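Long-range contact in cytoplasmic Protein STM1381 (Salmonella enterica subsp. enterica serovar Typhimurium, PDB 3SOZ), which is of unknown function but is probably a glutamine amidotransferase-like protein of the class I glutaminase group: residues E153-V165 / Q171-N183. Sequence-based numbering, arbitrary orientation.
Sequences ELPQGCKAVNTAV and QPFSEWPPLLGYN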
ATOM      1  N   GLU A 153       2.560  -1.538 -16.374  1.00 45.73           N
ATOM      2  CA  GLU A 153       1.937  -2.677 -17.048  1.00 46.48           C
ATOM      3  C   GLU A 153       1.840  -2.307 -18.487  1.00 46.96           C
ATOM      4  O   GLU A 153       1.452  -1.174 -18.802  1.00 47.01           O
ATOM      5  CB  GLU A 153       0.548  -3.011 -16.511  1.00 45.93           C
ATOM      6  CG  GLU A 153       0.496  -3.191 -15.037  1.00 48.18           C
ATOM      7  CD  GLU A 153       0.974  -4.564 -14.545  1.00 51.53           C
ATOM      8  OE1 GLU A 153       1.499  -5.383 -15.348  1.00 49.57           O
ATOM      9  OE2 GLU A 153       0.802  -4.819 -13.314  1.00 54.61           O
ATOM     10  N   LEU A 154       2.200  -3.272 -19.337  1.00 46.89           N
ATOM     11  CA  LEU A 154       2.277  -3.107 -20.774  1.00 46.69           C
ATOM     12  C   LEU A 154       1.490  -4.239 -21.378  1.00 47.10           C
ATOM     13  O   LEU A 154       2.067  -5.215 -21.913  1.00 47.29           O
ATOM     14  CB  LEU A 154       3.727  -3.219 -21.247  1.00 46.24           C
ATOM     15  CG  LEU A 154       4.675  -2.170 -20.667  1.00 48.06           C
ATOM     16  CD1 LEU A 154       6.118  -2.485 -21.026  1.00 45.78           C
ATOM     17  CD2 LEU A 154       4.249  -0.721 -21.033  1.00 47.27           C
ATOM     18  N   PRO A 155       0.164  -4.148 -21.284  1.00 46.88           N
ATOM     19  CA  PRO A 155      -0.560  -5.267 -21.853  1.00 46.82           C
ATOM     20  C   PRO A 155      -0.277  -5.396 -23.341  1.00 47.92           C
ATOM     21  O   PRO A 155      -0.375  -6.496 -23.881  1.00 49.05           O
ATOM     22  CB  PRO A 155      -2.021  -4.934 -21.603  1.00 45.82           C
ATOM     23  CG  PRO A 155      -2.045  -3.553 -21.041  1.00 47.11           C
ATOM     24  CD  PRO A 155      -0.687  -3.173 -20.580  1.00 46.51           C
ATOM     25  N   GLN A 156       0.063  -4.287 -23.998  1.00 48.61           N
ATOM     26  CA  GLN A 156       0.272  -4.256 -25.459  1.00 49.22           C
ATOM     27  C   GLN A 156       1.664  -4.726 -25.771  1.00 50.61           C
ATOM     28  O   GLN A 156       1.972  -5.071 -26.903  1.00 52.37           O
ATOM     29  CB  GLN A 156       0.088  -2.863 -26.038  1.00 47.95           C
ATOM     30  CG  GLN A 156       1.136  -1.868 -25.546  1.00 48.71           C
ATOM     31  CD  GLN A 156       0.774  -1.205 -24.191  1.00 47.15           C
ATOM     32  OE1 GLN A 156       0.333  -1.841 -23.245  1.00 48.02           O
ATOM     33  NE2 GLN A 156       0.939   0.070 -24.131  1.00 48.05           N
ATOM     34  N   GLY A 157       2.507  -4.767 -24.756  1.00 51.21           N
ATOM     35  CA  GLY A 157       3.856  -5.244 -24.920  1.00 52.10           C
ATOM     36  C   GLY A 157       4.681  -4.112 -25.453  1.00 53.27           C
ATOM     37  O   GLY A 157       4.175  -3.236 -26.111  1.00 53.89           O
ATOM     38  N   CYS A 158       5.963  -4.126 -25.181  1.00 54.31           N
ATOM     39  CA  CYS A 158       6.792  -3.077 -25.661  1.00 55.52           C
ATOM     40  C   CYS A 158       8.154  -3.665 -25.863  1.00 56.56           C
ATOM     41  O   CYS A 158       8.581  -4.501 -25.066  1.00 56.65           O
ATOM     42  CB  CYS A 158       6.805  -1.977 -24.622  1.00 55.92           C
ATOM     43  SG  CYS A 158       7.965  -0.673 -24.905  1.00 56.09           S
ATOM     44  N   LYS A 159       8.805  -3.280 -26.969  1.00 57.97           N
ATOM     45  CA  LYS A 159      10.177  -3.726 -27.279  1.00 58.61           C
ATOM     46  C   LYS A 159      11.230  -2.799 -26.695  1.00 58.91           C
ATOM     47  O   LYS A 159      11.186  -1.570 -26.867  1.00 57.85           O
ATOM     48  CB  LYS A 159      10.405  -3.873 -28.774  1.00 58.78           C
ATOM     49  CG  LYS A 159       9.470  -4.876 -29.442  1.00 62.96           C
ATOM     50  CD  LYS A 159       9.986  -5.372 -30.815  1.00 67.01           C
ATOM     51  CE  LYS A 159       8.837  -5.846 -31.689  1.00 68.74           C
ATOM     52  NZ  LYS A 159       8.970  -5.267 -33.070  1.00 71.34           N
ATOM     53  N   ALA A 160      12.180  -3.415 -26.000  1.00 60.05           N
ATOM     54  CA  ALA A 160      13.285  -2.705 -25.398  1.00 61.06           C
ATOM     55  C   ALA A 160      14.285  -2.396 -26.483  1.00 62.44           C
ATOM     56  O   ALA A 160      14.458  -3.186 -27.436  1.00 63.09           O
ATOM     57  CB  ALA A 160      13.928  -3.560 -24.361  1.00 60.72           C
ATOM     58  N   VAL A 161      14.942  -1.251 -26.356  1.00 63.36           N
ATOM     59  CA  VAL A 161      16.098  -0.961 -27.197  1.00 64.40           C
ATOM     60  C   VAL A 161      17.391  -0.838 -26.387  1.00 64.61           C
ATOM     61  O   VAL A 161      17.434  -0.128 -25.381  1.00 64.50           O
ATOM     62  CB  VAL A 161      15.890   0.300 -28.098  1.00 64.64           C
ATOM     63  CG1 VAL A 161      14.734   0.087 -29.094  1.00 63.60           C
ATOM     64  CG2 VAL A 161      15.689   1.587 -27.241  1.00 66.57           C
ATOM     65  N   ASN A 162      18.420  -1.562 -26.836  1.00 65.59           N
ATOM     66  CA  ASN A 162      19.827  -1.351 -26.451  1.00 65.80           C
ATOM     67  C   ASN A 162      20.310   0.108 -26.472  1.00 66.53           C
ATOM     68  O   ASN A 162      19.753   0.985 -27.106  1.00 66.45           O
ATOM     69  CB  ASN A 162      20.734  -2.171 -27.351  1.00 65.30           C
ATOM     70  CG  ASN A 162      20.642  -3.645 -27.086  1.00 64.79           C
ATOM     71  OD1 ASN A 162      20.212  -4.065 -26.024  1.00 65.00           O
ATOM     72  ND2 ASN A 162      21.054  -4.453 -28.060  1.00 64.67           N
ATOM     73  N   THR A 163      21.369   0.352 -25.745  1.00 68.09           N
ATOM     74  CA  THR A 163      21.806   1.690 -25.489  1.00 69.31           C
ATOM     75  C   THR A 163      23.086   1.838 -26.310  1.00 70.78           C
ATOM     76  O   THR A 163      23.574   0.849 -26.856  1.00 70.72           O
ATOM     77  CB  THR A 163      21.973   1.833 -23.945  1.00 69.26           C
ATOM     78  OG1 THR A 163      21.368   3.041 -23.499  1.00 69.44           O
ATOM     79  CG2 THR A 163      23.404   1.767 -23.478  1.00 68.11           C
ATOM     80  N   ALA A 164      23.620   3.051 -26.432  1.00 72.82           N
ATOM     81  CA  ALA A 164      24.892   3.260 -27.163  1.00 74.10           C
ATOM     82  C   ALA A 164      26.082   2.484 -26.528  1.00 75.30           C
ATOM     83  O   ALA A 164      26.904   1.917 -27.261  1.00 75.88           O
ATOM     84  CB  ALA A 164      25.215   4.774 -27.307  1.00 73.95           C
ATOM     85  N   VAL A 165      26.167   2.445 -25.188  1.00 75.78           N
ATOM     86  CA  VAL A 165      27.206   1.673 -24.488  1.00 76.14           C
ATOM     87  C   VAL A 165      27.427   0.269 -25.089  1.00 77.34           C
ATOM     88  O   VAL A 165      26.513  -0.532 -25.192  1.00 76.49           O
ATOM     89  CB  VAL A 165      26.937   1.574 -22.976  1.00 75.62           C
ATOM     90  CG1 VAL A 165      28.043   0.799 -22.281  1.00 75.94           C
ATOM     91  CG2 VAL A 165      26.807   2.958 -22.367  1.00 75.03           C
ATOM     92  N   GLN A 171      25.911  -7.349 -27.289  1.00 77.77           N
ATOM     93  CA  GLN A 171      26.378  -7.423 -28.695  1.00 77.48           C
ATOM     94  C   GLN A 171      25.441  -8.268 -29.562  1.00 76.18           C
ATOM     95  O   GLN A 171      24.828  -7.736 -30.498  1.00 75.82           O
ATOM     96  CB  GLN A 171      27.862  -7.866 -28.847  1.00 77.87           C
ATOM     97  CG  GLN A 171      28.973  -6.815 -28.464  1.00 80.76           C
ATOM     98  CD  GLN A 171      28.619  -5.290 -28.661  1.00 83.56           C
ATOM     99  OE1 GLN A 171      29.526  -4.428 -28.694  1.00 83.47           O
ATOM    100  NE2 GLN A 171      27.317  -4.965 -28.751  1.00 84.18           N
ATOM    101  N   PRO A 172      25.272  -9.559 -29.196  1.00 75.05           N
ATOM    102  CA  PRO A 172      24.660 -10.583 -30.057  1.00 74.54           C
ATOM    103  C   PRO A 172      23.243 -10.304 -30.616  1.00 74.01           C
ATOM    104  O   PRO A 172      22.749 -11.101 -31.437  1.00 73.92           O
ATOM    105  CB  PRO A 172      24.650 -11.832 -29.152  1.00 74.79           C
ATOM    106  CG  PRO A 172      25.670 -11.532 -28.072  1.00 74.25           C
ATOM    107  CD  PRO A 172      25.534 -10.086 -27.842  1.00 74.01           C
ATOM    108  N   PHE A 173      22.607  -9.204 -30.187  1.00 73.12           N
ATOM    109  CA  PHE A 173      21.253  -8.835 -30.647  1.00 72.44           C
ATOM    110  C   PHE A 173      21.089  -7.325 -30.653  1.00 72.31           C
ATOM    111  O   PHE A 173      21.853  -6.598 -29.981  1.00 72.24           O
ATOM    112  CB  PHE A 173      20.177  -9.450 -29.734  1.00 72.63           C
ATOM    113  CG  PHE A 173      20.275  -8.999 -28.292  1.00 72.09           C
ATOM    114  CD1 PHE A 173      19.805  -7.735 -27.901  1.00 71.37           C
ATOM    115  CD2 PHE A 173      20.852  -9.824 -27.332  1.00 70.94           C
ATOM    116  CE1 PHE A 173      19.918  -7.298 -26.600  1.00 69.50           C
ATOM    117  CE2 PHE A 173      20.963  -9.390 -26.026  1.00 70.54           C
ATOM    118  CZ  PHE A 173      20.491  -8.127 -25.661  1.00 69.61           C
ATOM    119  N   SER A 174      20.082  -6.847 -31.387  1.00 71.74           N
ATOM    120  CA  SER A 174      19.758  -5.405 -31.377  1.00 71.34           C
ATOM    121  C   SER A 174      18.288  -5.121 -31.095  1.00 70.24           C
ATOM    122  O   SER A 174      17.951  -4.085 -30.496  1.00 69.52           O
ATOM    123  CB  SER A 174      20.186  -4.709 -32.686  1.00 71.66           C
ATOM    124  OG  SER A 174      19.386  -5.123 -33.785  1.00 72.12           O
ATOM    125  N   GLU A 175      17.439  -6.043 -31.555  1.00 69.39           N
ATOM    126  CA  GLU A 175      15.993  -5.986 -31.350  1.00 68.75           C
ATOM    127  C   GLU A 175      15.529  -6.975 -30.255  1.00 66.61           C
ATOM    128  O   GLU A 175      15.893  -8.175 -30.247  1.00 66.34           O
ATOM    129  CB  GLU A 175      15.274  -6.209 -32.693  1.00 70.06           C
ATOM    130  CG  GLU A 175      13.891  -6.921 -32.627  1.00 74.71           C
ATOM    131  CD  GLU A 175      12.905  -6.467 -33.722  1.00 79.60           C
ATOM    132  OE1 GLU A 175      12.894  -5.246 -34.067  1.00 81.62           O
ATOM    133  OE2 GLU A 175      12.129  -7.338 -34.206  1.00 80.05           O
ATOM    134  N   TRP A 176      14.748  -6.444 -29.319  1.00 63.74           N
ATOM    135  CA  TRP A 176      14.235  -7.210 -28.173  1.00 60.63           C
ATOM    136  C   TRP A 176      12.840  -7.789 -28.422  1.00 58.24           C
ATOM    137  O   TRP A 176      12.031  -7.194 -29.151  1.00 57.77           O
ATOM    138  CB  TRP A 176      14.149  -6.293 -26.969  1.00 60.80           C
ATOM    139  CG  TRP A 176      15.446  -6.066 -26.244  1.00 60.92           C
ATOM    140  CD1 TRP A 176      16.403  -5.126 -26.529  1.00 61.24           C
ATOM    141  CD2 TRP A 176      15.898  -6.750 -25.067  1.00 61.41           C
ATOM    142  NE1 TRP A 176      17.426  -5.192 -25.611  1.00 61.29           N
ATOM    143  CE2 TRP A 176      17.146  -6.182 -24.704  1.00 61.08           C
ATOM    144  CE3 TRP A 176      15.367  -7.787 -24.271  1.00 60.71           C
ATOM    145  CZ2 TRP A 176      17.875  -6.625 -23.580  1.00 60.58           C
ATOM    146  CZ3 TRP A 176      16.108  -8.238 -23.165  1.00 58.55           C
ATOM    147  CH2 TRP A 176      17.339  -7.652 -22.829  1.00 57.93           C
ATOM    148  N   PRO A 177      12.535  -8.949 -27.807  1.00 56.31           N
ATOM    149  CA  PRO A 177      11.130  -9.396 -27.877  1.00 54.77           C
ATOM    150  C   PRO A 177      10.288  -8.536 -26.923  1.00 53.65           C
ATOM    151  O   PRO A 177      10.852  -7.881 -26.020  1.00 53.32           O
ATOM    152  CB  PRO A 177      11.184 -10.846 -27.414  1.00 54.50           C
ATOM    153  CG  PRO A 177      12.636 -11.072 -26.930  1.00 55.35           C
ATOM    154  CD  PRO A 177      13.346  -9.786 -26.903  1.00 55.49           C
ATOM    155  N   PRO A 178       8.955  -8.486 -27.133  1.00 52.67           N
ATOM    156  CA  PRO A 178       8.195  -7.601 -26.249  1.00 52.02           C
ATOM    157  C   PRO A 178       8.075  -8.172 -24.820  1.00 51.19           C
ATOM    158  O   PRO A 178       7.979  -9.377 -24.634  1.00 51.05           O
ATOM    159  CB  PRO A 178       6.827  -7.535 -26.928  1.00 51.31           C
ATOM    160  CG  PRO A 178       6.718  -8.861 -27.608  1.00 51.57           C
ATOM    161  CD  PRO A 178       8.078  -9.171 -28.110  1.00 52.12           C
ATOM    162  N   LEU A 179       8.097  -7.299 -23.825  1.00 50.41           N
ATOM    163  CA  LEU A 179       7.816  -7.698 -22.446  1.00 48.96           C
ATOM    164  C   LEU A 179       6.486  -7.041 -22.078  1.00 48.43           C
ATOM    165  O   LEU A 179       6.174  -5.990 -22.638  1.00 48.42           O
ATOM    166  CB  LEU A 179       8.951  -7.240 -21.520  1.00 48.17           C
ATOM    167  CG  LEU A 179      10.333  -7.858 -21.782  1.00 46.82           C
ATOM    168  CD1 LEU A 179      11.388  -7.010 -21.159  1.00 46.32           C
ATOM    169  CD2 LEU A 179      10.480  -9.272 -21.281  1.00 45.79           C
ATOM    170  N   LEU A 180       5.734  -7.640 -21.141  1.00 47.34           N
ATOM    171  CA  LEU A 180       4.424  -7.138 -20.739  1.00 46.46           C
ATOM    172  C   LEU A 180       4.381  -6.211 -19.509  1.00 46.41           C
ATOM    173  O   LEU A 180       3.291  -5.735 -19.108  1.00 46.30           O
ATOM    174  CB  LEU A 180       3.450  -8.283 -20.581  1.00 46.45           C
ATOM    175  CG  LEU A 180       3.290  -9.170 -21.809  1.00 47.75           C
ATOM    176  CD1 LEU A 180       2.160 -10.153 -21.594  1.00 49.18           C
ATOM    177  CD2 LEU A 180       2.955  -8.288 -22.960  1.00 48.22           C
ATOM    178  N   GLY A 181       5.545  -5.931 -18.924  1.00 45.22           N
ATOM    179  CA  GLY A 181       5.626  -4.913 -17.902  1.00 45.38           C
ATOM    180  C   GLY A 181       7.015  -4.901 -17.289  1.00 46.22           C
ATOM    181  O   GLY A 181       7.850  -5.744 -17.621  1.00 46.57           O
ATOM    182  N   TYR A 182       7.278  -3.934 -16.409  1.00 45.89           N
ATOM    183  CA  TYR A 182       8.553  -3.861 -15.734  1.00 46.30           C
ATOM    184  C   TYR A 182       8.391  -2.975 -14.508  1.00 47.55           C
ATOM    185  O   TYR A 182       7.401  -2.252 -14.360  1.00 47.12           O
ATOM    186  CB  TYR A 182       9.658  -3.266 -16.669  1.00 46.56           C
ATOM    187  CG  TYR A 182       9.349  -1.846 -17.143  1.00 43.01           C
ATOM    188  CD1 TYR A 182       8.533  -1.634 -18.227  1.00 41.84           C
ATOM    189  CD2 TYR A 182       9.826  -0.743 -16.477  1.00 42.44           C
ATOM    190  CE1 TYR A 182       8.212  -0.387 -18.658  1.00 39.12           C
ATOM    191  CE2 TYR A 182       9.484   0.536 -16.906  1.00 43.35           C
ATOM    192  CZ  TYR A 182       8.655   0.678 -18.005  1.00 41.71           C
ATOM    193  OH  TYR A 182       8.276   1.916 -18.479  1.00 45.64           O
ATOM    194  N   ASN A 183       9.401  -3.030 -13.650  1.00 48.71           N
ATOM    195  CA  ASN A 183       9.535  -2.109 -12.552  1.00 50.01           C
ATOM    196  C   ASN A 183      10.212  -0.826 -13.028  1.00 51.23           C
ATOM    197  O   ASN A 183      11.243  -0.853 -13.679  1.00 51.53           O
ATOM    198  CB  ASN A 183      10.354  -2.766 -11.449  1.00 49.61           C
ATOM    199  CG  ASN A 183       9.611  -3.885 -10.738  1.00 50.02           C
ATOM    200  OD1 ASN A 183       9.861  -5.076 -10.966  1.00 47.73           O
ATOM    201  ND2 ASN A 183       8.703  -3.500  -9.844  1.00 52.14           N
TER
HETATM  202  O   HOH W   1       0.993  -6.511 -17.570  1.00 49.40           O
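Ala160 CB sits over one face of the Trp176 indole, 3.6 Å from the centroid of the five-membered ring, in a CH-pi contact. Phe173 CE1 approaches the opposite face near its rim. Trp176 NE1 donates to Asn162 OD1 at 3.0 Å. The donor stands well above the amide's carbonyl plane, with amide and indole planes 78° apart. CG of Asn162 is anti to its carbonyl carbon (chi1 -71°), which brings OD1 to Trp176 NE1, with Phe173 CE1 also beside it. Trp232 and Phe238 add further aromatic contacts to Trp176. Along the outer side, the aliphatic chain of Lys159 passes Trp176 O, with Lys159 CD at 3.2 Å. Lys159 NZ forms a long salt bridge with Glu175 OE2.

The middle of the antiparallel pairing is the hydrogen-bonded pair Cys158 and Leu179. Leu179 N to Cys158 O is 3.1 Å, and Cys158 N donates back to Leu179 O. Next to it, a type I turn from Leu154 to Gly157 separates strand 151-154 from strand 157-162, while the other strand bends at Leu180. Past this corner Leu154 N donates to Leu180 O at 2.7 Å. A water bridges the same oxygen to Glu153 OE1, which also bonds to Trp224; Arg151 forms a salt bridge with Glu153 OE2. Leu154 CD1 meets the Tyr182 ring at its edge, 3.8 Å from Tyr182 CD1. The Tyr182 hydroxyl is held by Asp200 and Asn198. A second subunit packs against the corner, with Met94 of that subunit touching Leu180.

The two segments are thus antiparallel neighbours within the mixed sheet, both turning a corner. Backbone bonds join them around the corner, whereas toward the connecting loop the Ala160-covered indole face and the bond from Trp176 NE1 to Asn162 OD1 do much of the joining.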